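Local atomic coordinates of amorpha-4,11-diene synthase (Artemisia annua, PDB entry 4GAX), a protein that probably cyclises farnesyl diphosphate to a sesquiterpene with loss of diphosphate, here as an engineered variant of a bisabolol synthase. Residues 251-265 with 294-307. Sequence-based numbering, arbitrary orientation.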
ATOM      1  N   LEU A 251       2.652   0.076 -18.816  1.00 20.24           N
ATOM      2  CA  LEU A 251       1.743  -0.008 -17.678  1.00 19.44           C
ATOM      3  C   LEU A 251       1.264   1.382 -17.260  1.00 16.91           C
ATOM      4  O   LEU A 251       0.099   1.565 -16.907  1.00 19.25           O
ATOM      5  CB  LEU A 251       2.381  -0.779 -16.517  1.00 18.02           C
ATOM      6  CG  LEU A 251       1.485  -1.083 -15.325  1.00 24.46           C
ATOM      7  CD1 LEU A 251       0.210  -1.822 -15.771  1.00 22.34           C
ATOM      8  CD2 LEU A 251       2.284  -1.917 -14.313  1.00 15.84           C
ATOM      9  N   GLN A 252       2.138   2.379 -17.344  1.00 20.19           N
ATOM     10  CA  GLN A 252       1.702   3.753 -17.108  1.00 19.02           C
ATOM     11  C   GLN A 252       0.566   4.161 -18.043  1.00 21.89           C
ATOM     12  O   GLN A 252      -0.367   4.858 -17.621  1.00 17.36           O
ATOM     13  CB  GLN A 252       2.867   4.729 -17.243  1.00 21.50           C
ATOM     14  CG  GLN A 252       2.520   6.148 -16.812  1.00 22.82           C
ATOM     15  CD  GLN A 252       3.665   7.104 -17.019  1.00 28.14           C
ATOM     16  OE1 GLN A 252       4.098   7.346 -18.159  1.00 25.52           O
ATOM     17  NE2 GLN A 252       4.175   7.665 -15.912  1.00 23.64           N
ATOM     18  N   SER A 253       0.638   3.737 -19.307  1.00 17.88           N
ATOM     19  CA  SER A 253      -0.441   4.048 -20.250  1.00 26.13           C
ATOM     20  C   SER A 253      -1.757   3.429 -19.790  1.00 27.96           C
ATOM     21  O   SER A 253      -2.813   4.046 -19.910  1.00 25.65           O
ATOM     22  CB  SER A 253      -0.106   3.576 -21.673  1.00 27.14           C
ATOM     23  OG  SER A 253       0.891   4.397 -22.235  1.00 37.79           O
ATOM     24  N   LEU A 254      -1.688   2.217 -19.253  1.00 21.89           N
ATOM     25  CA  LEU A 254      -2.885   1.538 -18.763  1.00 18.75           C
ATOM     26  C   LEU A 254      -3.457   2.299 -17.571  1.00 22.25           C
ATOM     27  O   LEU A 254      -4.665   2.527 -17.492  1.00 22.64           O
ATOM     28  CB  LEU A 254      -2.562   0.091 -18.370  1.00 22.34           C
ATOM     29  CG  LEU A 254      -3.705  -0.640 -17.662  1.00 27.29           C
ATOM     30  CD1 LEU A 254      -4.908  -0.872 -18.596  1.00 28.61           C
ATOM     31  CD2 LEU A 254      -3.225  -1.957 -17.075  1.00 24.27           C
ATOM     32  N   HIS A 255      -2.587   2.706 -16.649  1.00 20.41           N
ATOM     33  CA  HIS A 255      -3.022   3.490 -15.489  1.00 17.98           C
ATOM     34  C   HIS A 255      -3.691   4.766 -15.952  1.00 20.54           C
ATOM     35  O   HIS A 255      -4.703   5.179 -15.384  1.00 23.54           O
ATOM     36  CB  HIS A 255      -1.841   3.836 -14.577  1.00 16.35           C
ATOM     37  CG  HIS A 255      -1.202   2.640 -13.943  1.00 17.01           C
ATOM     38  ND1 HIS A 255       0.111   2.628 -13.523  1.00 19.19           N
ATOM     39  CD2 HIS A 255      -1.706   1.416 -13.650  1.00 15.53           C
ATOM     40  CE1 HIS A 255       0.393   1.445 -13.001  1.00 20.48           C
ATOM     41  NE2 HIS A 255      -0.689   0.692 -13.062  1.00 18.04           N
ATOM     42  N   ARG A 256      -3.127   5.389 -16.982  1.00 19.43           N
ATOM     43  CA  ARG A 256      -3.706   6.611 -17.505  1.00 21.06           C
ATOM     44  C   ARG A 256      -5.078   6.359 -18.124  1.00 20.96           C
ATOM     45  O   ARG A 256      -5.967   7.219 -18.028  1.00 24.04           O
ATOM     46  CB  ARG A 256      -2.758   7.281 -18.504  1.00 24.12           C
ATOM     47  CG  ARG A 256      -1.600   7.999 -17.835  1.00 23.11           C
ATOM     48  CD  ARG A 256      -2.067   9.264 -17.119  1.00 37.21           C
ATOM     49  NE  ARG A 256      -2.515  10.284 -18.068  1.00 45.52           N
ATOM     50  CZ  ARG A 256      -1.757  11.275 -18.538  1.00 43.42           C
ATOM     51  NH1 ARG A 256      -0.498  11.406 -18.145  1.00 30.88           N
ATOM     52  NH2 ARG A 256      -2.273  12.148 -19.399  1.00 50.05           N
ATOM     53  N   GLU A 257      -5.251   5.205 -18.766  1.00 20.88           N
ATOM     54  CA  GLU A 257      -6.569   4.826 -19.316  1.00 25.67           C
ATOM     55  C   GLU A 257      -7.613   4.660 -18.205  1.00 26.04           C
ATOM     56  O   GLU A 257      -8.757   5.108 -18.343  1.00 23.32           O
ATOM     57  CB  GLU A 257      -6.480   3.519 -20.131  1.00 34.82           C
ATOM     58  CG  GLU A 257      -5.596   3.603 -21.380  1.00 39.68           C
ATOM     59  CD  GLU A 257      -5.587   2.299 -22.194  1.00 60.74           C
ATOM     60  OE1 GLU A 257      -5.728   1.209 -21.592  1.00 67.48           O
ATOM     61  OE2 GLU A 257      -5.446   2.364 -23.438  1.00 62.70           O
ATOM     62  N   GLU A 258      -7.218   3.993 -17.120  1.00 20.62           N
ATOM     63  CA  GLU A 258      -8.088   3.794 -15.956  1.00 21.85           C
ATOM     64  C   GLU A 258      -8.507   5.123 -15.331  1.00 21.94           C
ATOM     65  O   GLU A 258      -9.678   5.328 -14.998  1.00 22.75           O
ATOM     66  CB  GLU A 258      -7.368   2.932 -14.907  1.00 17.86           C
ATOM     67  CG  GLU A 258      -6.988   1.554 -15.428  1.00 19.70           C
ATOM     68  CD  GLU A 258      -6.035   0.806 -14.502  1.00 23.84           C
ATOM     69  OE1 GLU A 258      -5.587   1.395 -13.485  1.00 24.60           O
ATOM     70  OE2 GLU A 258      -5.726  -0.384 -14.791  1.00 20.66           O
ATOM     71  N   LEU A 259      -7.544   6.030 -15.166  1.00 23.48           N
ATOM     72  CA  LEU A 259      -7.819   7.323 -14.567  1.00 22.61           C
ATOM     73  C   LEU A 259      -8.676   8.175 -15.494  1.00 21.77           C
ATOM     74  O   LEU A 259      -9.486   8.986 -15.035  1.00 22.18           O
ATOM     75  CB  LEU A 259      -6.511   8.040 -14.238  1.00 23.19           C
ATOM     76  CG  LEU A 259      -6.640   9.427 -13.599  1.00 23.72           C
ATOM     77  CD1 LEU A 259      -7.556   9.406 -12.380  1.00 22.96           C
ATOM     78  CD2 LEU A 259      -5.257   9.937 -13.196  1.00 23.65           C
ATOM     79  N   SER A 260      -8.489   8.007 -16.801  1.00 20.18           N
ATOM     80  CA  SER A 260      -9.369   8.654 -17.776  1.00 27.66           C
ATOM     81  C   SER A 260     -10.829   8.184 -17.636  1.00 23.03           C
ATOM     82  O   SER A 260     -11.772   8.995 -17.674  1.00 22.72           O
ATOM     83  CB  SER A 260      -8.869   8.384 -19.198  1.00 29.30           C
ATOM     84  OG  SER A 260      -9.805   8.848 -20.156  1.00 34.87           O
ATOM     85  N   GLN A 261     -11.015   6.875 -17.504  1.00 23.86           N
ATOM     86  CA  GLN A 261     -12.345   6.311 -17.315  1.00 24.34           C
ATOM     87  C   GLN A 261     -12.941   6.790 -15.990  1.00 26.99           C
ATOM     88  O   GLN A 261     -14.102   7.164 -15.921  1.00 21.31           O
ATOM     89  CB  GLN A 261     -12.280   4.779 -17.358  1.00 21.70           C
ATOM     90  CG  GLN A 261     -11.818   4.241 -18.702  1.00 30.54           C
ATOM     91  CD  GLN A 261     -11.453   2.765 -18.664  1.00 39.37           C
ATOM     92  OE1 GLN A 261     -10.503   2.331 -19.317  1.00 35.81           O
ATOM     93  NE2 GLN A 261     -12.215   1.987 -17.907  1.00 31.06           N
ATOM     94  N   LEU A 262     -12.133   6.808 -14.940  1.00 20.80           N
ATOM     95  CA  LEU A 262     -12.595   7.299 -13.649  1.00 20.47           C
ATOM     96  C   LEU A 262     -12.918   8.777 -13.668  1.00 22.91           C
ATOM     97  O   LEU A 262     -13.862   9.219 -12.997  1.00 21.87           O
ATOM     98  CB  LEU A 262     -11.565   6.995 -12.565  1.00 21.79           C
ATOM     99  CG  LEU A 262     -11.632   5.543 -12.122  1.00 24.81           C
ATOM    100  CD1 LEU A 262     -10.324   5.163 -11.425  1.00 27.94           C
ATOM    101  CD2 LEU A 262     -12.836   5.332 -11.185  1.00 24.54           C
ATOM    102  N   SER A 263     -12.136   9.537 -14.437  1.00 20.75           N
ATOM    103  CA  SER A 263     -12.333  10.975 -14.544  1.00 29.32           C
ATOM    104  C   SER A 263     -13.656  11.273 -15.215  1.00 27.37           C
ATOM    105  O   SER A 263     -14.354  12.206 -14.810  1.00 24.81           O
ATOM    106  CB  SER A 263     -11.173  11.648 -15.292  1.00 31.87           C
ATOM    107  OG  SER A 263      -9.961  11.456 -14.582  1.00 31.32           O
ATOM    108  N   LYS A 264     -14.008  10.483 -16.232  1.00 22.48           N
ATOM    109  CA  LYS A 264     -15.278  10.696 -16.949  1.00 31.22           C
ATOM    110  C   LYS A 264     -16.470  10.375 -16.058  1.00 24.94           C
ATOM    111  O   LYS A 264     -17.432  11.140 -15.993  1.00 29.04           O
ATOM    112  CB  LYS A 264     -15.347   9.855 -18.228  1.00 35.53           C
ATOM    113  CG  LYS A 264     -14.752  10.548 -19.435  1.00 54.24           C
ATOM    114  CD  LYS A 264     -14.265   9.550 -20.472  1.00 61.08           C
ATOM    115  CE  LYS A 264     -13.162  10.158 -21.321  1.00 61.24           C
ATOM    116  NZ  LYS A 264     -12.700   9.229 -22.386  1.00 66.10           N
ATOM    117  N   TRP A 265     -16.396   9.222 -15.400  1.00 23.66           N
ATOM    118  CA  TRP A 265     -17.381   8.804 -14.405  1.00 30.12           C
ATOM    119  C   TRP A 265     -17.605   9.880 -13.346  1.00 32.66           C
ATOM    120  O   TRP A 265     -18.751  10.238 -13.041  1.00 25.62           O
ATOM    121  CB  TRP A 265     -16.881   7.529 -13.735  1.00 24.29           C
ATOM    122  CG  TRP A 265     -17.727   6.987 -12.602  1.00 26.63           C
ATOM    123  CD1 TRP A 265     -18.848   6.197 -12.711  1.00 26.91           C
ATOM    124  CD2 TRP A 265     -17.473   7.130 -11.192  1.00 25.60           C
ATOM    125  NE1 TRP A 265     -19.319   5.868 -11.457  1.00 24.67           N
ATOM    126  CE2 TRP A 265     -18.493   6.424 -10.510  1.00 27.34           C
ATOM    127  CE3 TRP A 265     -16.490   7.799 -10.445  1.00 21.91           C
ATOM    128  CZ2 TRP A 265     -18.549   6.357  -9.113  1.00 21.88           C
ATOM    129  CZ3 TRP A 265     -16.546   7.737  -9.062  1.00 25.30           C
ATOM    130  CH2 TRP A 265     -17.566   7.018  -8.407  1.00 24.02           C
ATOM    131  N   PHE A 294      -0.831  -2.599  -8.318  1.00 18.13           N
ATOM    132  CA  PHE A 294      -0.607  -1.748  -9.496  1.00 18.09           C
ATOM    133  C   PHE A 294      -0.579  -2.572 -10.786  1.00 17.00           C
ATOM    134  O   PHE A 294      -0.572  -2.020 -11.896  1.00 20.10           O
ATOM    135  CB  PHE A 294       0.735  -1.008  -9.373  1.00 22.58           C
ATOM    136  CG  PHE A 294       1.923  -1.921  -9.531  1.00 21.55           C
ATOM    137  CD1 PHE A 294       2.484  -2.156 -10.783  1.00 26.93           C
ATOM    138  CD2 PHE A 294       2.449  -2.587  -8.429  1.00 15.61           C
ATOM    139  CE1 PHE A 294       3.562  -3.032 -10.932  1.00 27.52           C
ATOM    140  CE2 PHE A 294       3.539  -3.466  -8.564  1.00 17.13           C
ATOM    141  CZ  PHE A 294       4.095  -3.686  -9.824  1.00 22.35           C
ATOM    142  N   GLU A 295      -0.533  -3.890 -10.648  1.00 20.65           N
ATOM    143  CA  GLU A 295      -0.286  -4.768 -11.788  1.00 21.19           C
ATOM    144  C   GLU A 295      -1.445  -4.785 -12.792  1.00 18.64           C
ATOM    145  O   GLU A 295      -2.607  -4.565 -12.414  1.00 17.34           O
ATOM    146  CB  GLU A 295       0.056  -6.181 -11.302  1.00 16.73           C
ATOM    147  CG  GLU A 295       1.323  -6.208 -10.433  1.00 17.63           C
ATOM    148  CD  GLU A 295       1.025  -6.037  -8.942  1.00 25.78           C
ATOM    149  OE1 GLU A 295      -0.057  -5.515  -8.581  1.00 26.49           O
ATOM    150  OE2 GLU A 295       1.873  -6.434  -8.122  1.00 26.58           O
ATOM    151  N   PRO A 296      -1.129  -5.051 -14.072  1.00 20.84           N
ATOM    152  CA  PRO A 296      -2.135  -4.952 -15.133  1.00 24.21           C
ATOM    153  C   PRO A 296      -3.315  -5.874 -14.904  1.00 17.33           C
ATOM    154  O   PRO A 296      -4.419  -5.506 -15.262  1.00 17.64           O
ATOM    155  CB  PRO A 296      -1.367  -5.343 -16.406  1.00 27.82           C
ATOM    156  CG  PRO A 296      -0.096  -5.974 -15.934  1.00 30.58           C
ATOM    157  CD  PRO A 296       0.211  -5.381 -14.601  1.00 23.22           C
ATOM    158  N   GLN A 297      -3.088  -7.025 -14.281  1.00 13.31           N
ATOM    159  CA  GLN A 297      -4.134  -8.009 -14.056  1.00 23.38           C
ATOM    160  C   GLN A 297      -5.261  -7.449 -13.171  1.00 24.11           C
ATOM    161  O   GLN A 297      -6.397  -7.932 -13.206  1.00 20.98           O
ATOM    162  CB  GLN A 297      -3.528  -9.272 -13.400  1.00 28.68           C
ATOM    163  CG  GLN A 297      -2.426  -9.983 -14.228  1.00 80.96           C
ATOM    164  CD  GLN A 297      -1.099  -9.208 -14.334  1.00 66.32           C
ATOM    165  OE1 GLN A 297      -0.849  -8.276 -13.581  1.00 36.12           O
ATOM    166  NE2 GLN A 297      -0.251  -9.604 -15.282  1.00 71.77           N
ATOM    167  N   TYR A 298      -4.941  -6.441 -12.367  1.00 16.31           N
ATOM    168  CA  TYR A 298      -5.894  -5.902 -11.402  1.00 20.42           C
ATOM    169  C   TYR A 298      -6.572  -4.574 -11.794  1.00 22.64           C
ATOM    170  O   TYR A 298      -7.062  -3.833 -10.940  1.00 21.41           O
ATOM    171  CB  TYR A 298      -5.203  -5.790 -10.045  1.00 18.96           C
ATOM    172  CG  TYR A 298      -4.637  -7.127  -9.610  1.00 15.86           C
ATOM    173  CD1 TYR A 298      -5.474  -8.213  -9.398  1.00 23.45           C
ATOM    174  CD2 TYR A 298      -3.266  -7.311  -9.440  1.00 17.46           C
ATOM    175  CE1 TYR A 298      -4.968  -9.455  -8.999  1.00 26.55           C
ATOM    176  CE2 TYR A 298      -2.741  -8.567  -9.026  1.00 18.18           C
ATOM    177  CZ  TYR A 298      -3.607  -9.623  -8.814  1.00 26.02           C
ATOM    178  OH  TYR A 298      -3.106 -10.855  -8.426  1.00 24.65           O
ATOM    179  N   SER A 299      -6.614  -4.299 -13.086  1.00 19.86           N
ATOM    180  CA  SER A 299      -7.268  -3.104 -13.619  1.00 22.30           C
ATOM    181  C   SER A 299      -8.723  -2.907 -13.182  1.00 23.93           C
ATOM    182  O   SER A 299      -9.094  -1.821 -12.720  1.00 20.93           O
ATOM    183  CB  SER A 299      -7.201  -3.110 -15.151  1.00 23.22           C
ATOM    184  OG  SER A 299      -7.629  -1.858 -15.636  1.00 24.20           O
ATOM    185  N   ARG A 300      -9.553  -3.941 -13.330  1.00 22.44           N
ATOM    186  CA  ARG A 300     -10.959  -3.821 -12.928  1.00 27.20           C
ATOM    187  C   ARG A 300     -11.081  -3.566 -11.438  1.00 23.36           C
ATOM    188  O   ARG A 300     -11.910  -2.751 -11.001  1.00 20.12           O
ATOM    189  CB  ARG A 300     -11.763  -5.072 -13.294  1.00 31.40           C
ATOM    190  CG  ARG A 300     -11.971  -5.266 -14.789  1.00 48.19           C
ATOM    191  CD  ARG A 300     -13.181  -6.157 -15.079  1.00 64.29           C
ATOM    192  NE  ARG A 300     -14.451  -5.449 -14.886  1.00 71.43           N
ATOM    193  CZ  ARG A 300     -15.010  -4.649 -15.795  1.00 65.94           C
ATOM    194  NH1 ARG A 300     -14.411  -4.442 -16.962  1.00 41.42           N
ATOM    195  NH2 ARG A 300     -16.168  -4.048 -15.537  1.00 70.90           N
ATOM    196  N   ALA A 301     -10.251  -4.256 -10.661  1.00 20.18           N
ATOM    197  CA  ALA A 301     -10.265  -4.081  -9.208  1.00 19.36           C
ATOM    198  C   ALA A 301      -9.878  -2.670  -8.802  1.00 24.98           C
ATOM    199  O   ALA A 301     -10.506  -2.103  -7.910  1.00 22.91           O
ATOM    200  CB  ALA A 301      -9.357  -5.107  -8.521  1.00 22.63           C
ATOM    201  N   ARG A 302      -8.857  -2.093  -9.450  1.00 18.67           N
ATOM    202  CA  ARG A 302      -8.464  -0.718  -9.149  1.00 21.55           C
ATOM    203  C   ARG A 302      -9.571   0.290  -9.436  1.00 23.95           C
ATOM    204  O   ARG A 302      -9.805   1.237  -8.662  1.00 21.21           O
ATOM    205  CB  ARG A 302      -7.221  -0.310  -9.969  1.00 21.49           C
ATOM    206  CG  ARG A 302      -5.902  -0.805  -9.414  1.00 24.23           C
ATOM    207  CD  ARG A 302      -4.746  -0.079 -10.104  1.00 18.92           C
ATOM    208  NE  ARG A 302      -4.647  -0.454 -11.515  1.00 18.98           N
ATOM    209  CZ  ARG A 302      -4.116  -1.595 -11.943  1.00 24.06           C
ATOM    210  NH1 ARG A 302      -3.652  -2.485 -11.061  1.00 18.52           N
ATOM    211  NH2 ARG A 302      -4.051  -1.851 -13.252  1.00 24.17           N
ATOM    212  N   ILE A 303     -10.231   0.119 -10.578  1.00 14.35           N
ATOM    213  CA  ILE A 303     -11.266   1.079 -10.971  1.00 13.39           C
ATOM    214  C   ILE A 303     -12.424   1.032  -9.983  1.00 16.76           C
ATOM    215  O   ILE A 303     -12.912   2.071  -9.541  1.00 22.50           O
ATOM    216  CB  ILE A 303     -11.751   0.828 -12.413  1.00 24.80           C
ATOM    217  CG1 ILE A 303     -10.647   1.252 -13.394  1.00 16.72           C
ATOM    218  CG2 ILE A 303     -13.045   1.598 -12.692  1.00 20.25           C
ATOM    219  CD1 ILE A 303     -10.902   0.825 -14.842  1.00 20.59           C
ATOM    220  N   PHE A 304     -12.839  -0.171  -9.597  1.00 17.73           N
ATOM    221  CA  PHE A 304     -13.949  -0.307  -8.650  1.00 18.38           C
ATOM    222  C   PHE A 304     -13.559   0.264  -7.280  1.00 21.57           C
ATOM    223  O   PHE A 304     -14.350   0.948  -6.633  1.00 19.63           O
ATOM    224  CB  PHE A 304     -14.362  -1.777  -8.495  1.00 13.00           C
ATOM    225  CG  PHE A 304     -15.538  -1.962  -7.595  1.00 21.48           C
ATOM    226  CD1 PHE A 304     -16.757  -1.379  -7.913  1.00 21.92           C
ATOM    227  CD2 PHE A 304     -15.419  -2.658  -6.398  1.00 19.28           C
ATOM    228  CE1 PHE A 304     -17.868  -1.511  -7.066  1.00 22.51           C
ATOM    229  CE2 PHE A 304     -16.520  -2.798  -5.540  1.00 21.54           C
ATOM    230  CZ  PHE A 304     -17.753  -2.228  -5.883  1.00 23.50           C
ATOM    231  N   LEU A 305     -12.341  -0.034  -6.841  1.00 18.86           N
ATOM    232  CA  LEU A 305     -11.870   0.417  -5.542  1.00 24.53           C
ATOM    233  C   LEU A 305     -11.814   1.934  -5.511  1.00 22.72           C
ATOM    234  O   LEU A 305     -12.209   2.561  -4.524  1.00 25.87           O
ATOM    235  CB  LEU A 305     -10.502  -0.195  -5.229  1.00 22.63           C
ATOM    236  CG  LEU A 305      -9.774   0.253  -3.947  1.00 15.64           C
ATOM    237  CD1 LEU A 305     -10.585  -0.053  -2.695  1.00 20.71           C
ATOM    238  CD2 LEU A 305      -8.391  -0.465  -3.866  1.00 19.21           C
ATOM    239  N   ALA A 306     -11.362   2.531  -6.605  1.00 17.32           N
ATOM    240  CA  ALA A 306     -11.313   3.983  -6.683  1.00 13.66           C
ATOM    241  C   ALA A 306     -12.716   4.574  -6.531  1.00 22.06           C
ATOM    242  O   ALA A 306     -12.898   5.565  -5.819  1.00 18.54           O
ATOM    243  CB  ALA A 306     -10.686   4.422  -8.013  1.00 19.25           C
ATOM    244  N   LYS A 307     -13.703   3.976  -7.199  1.00 19.24           N
ATOM    245  CA  LYS A 307     -15.089   4.436  -7.059  1.00 20.25           C
ATOM    246  C   LYS A 307     -15.579   4.326  -5.623  1.00 17.12           C
ATOM    247  O   LYS A 307     -16.216   5.244  -5.108  1.00 20.92           O
ATOM    248  CB  LYS A 307     -16.011   3.648  -7.987  1.00 18.46           C
ATOM    249  CG  LYS A 307     -15.694   3.887  -9.471  1.00 20.91           C
ATOM    250  CD  LYS A 307     -16.556   2.990 -10.373  1.00 24.57           C
ATOM    251  CE  LYS A 307     -16.317   3.303 -11.861  1.00 22.73           C
ATOM    252  NZ  LYS A 307     -17.182   2.437 -12.741  1.00 21.04           N
TER
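The Arg-302 guanidinium has His-255 NE2 over one face and Tyr-298 O over the opposite one, both offset toward its rim, the imidazole standing nearly perpendicular (82°); its edge meets the Glu-258 carboxylate and Glu-295 O. The His-255 ring carries Leu-251 O over one face and Phe-294 O in plane at its edge. Leu-251 CD2 lies in plane at the Phe-294 edge, 3.5 Å from Phe-294 CD1. Lys-307, extended beyond CG, covers one Trp-265 face: CG stands 3.7 Å from the six-ring centroid (CH-pi) and NZ 4.4 Å from the five-ring centroid (cation-pi). The Glu-258 grip is side-on, Arg-302 NE to Glu-258 OE1 (2.9 Å, 178°) and Arg-302 NH2 to the syn lone pair of Glu-258 OE2 (2.7 Å). Ser-299 OG donates to Glu-258 OE2 from above the carboxylate plane, 2.6 Å away. His-255 NE2 donates to a lone pair of Phe-294 O (3.0 Å). Leu-262 CD1 packs on Ala-306 CB (3.5 Å). Within the all-helical terpene synthase fold this packs helix 238-269 against helix 299-322, segments 251-265 and 299-307 crossing at -35°. Arg-302, Ser-299 and Tyr-286 surround the buried carboxylate, which should favour its anionic form; the side-on pair and NH1 to Glu-295 O fix the guanidinium's rotation.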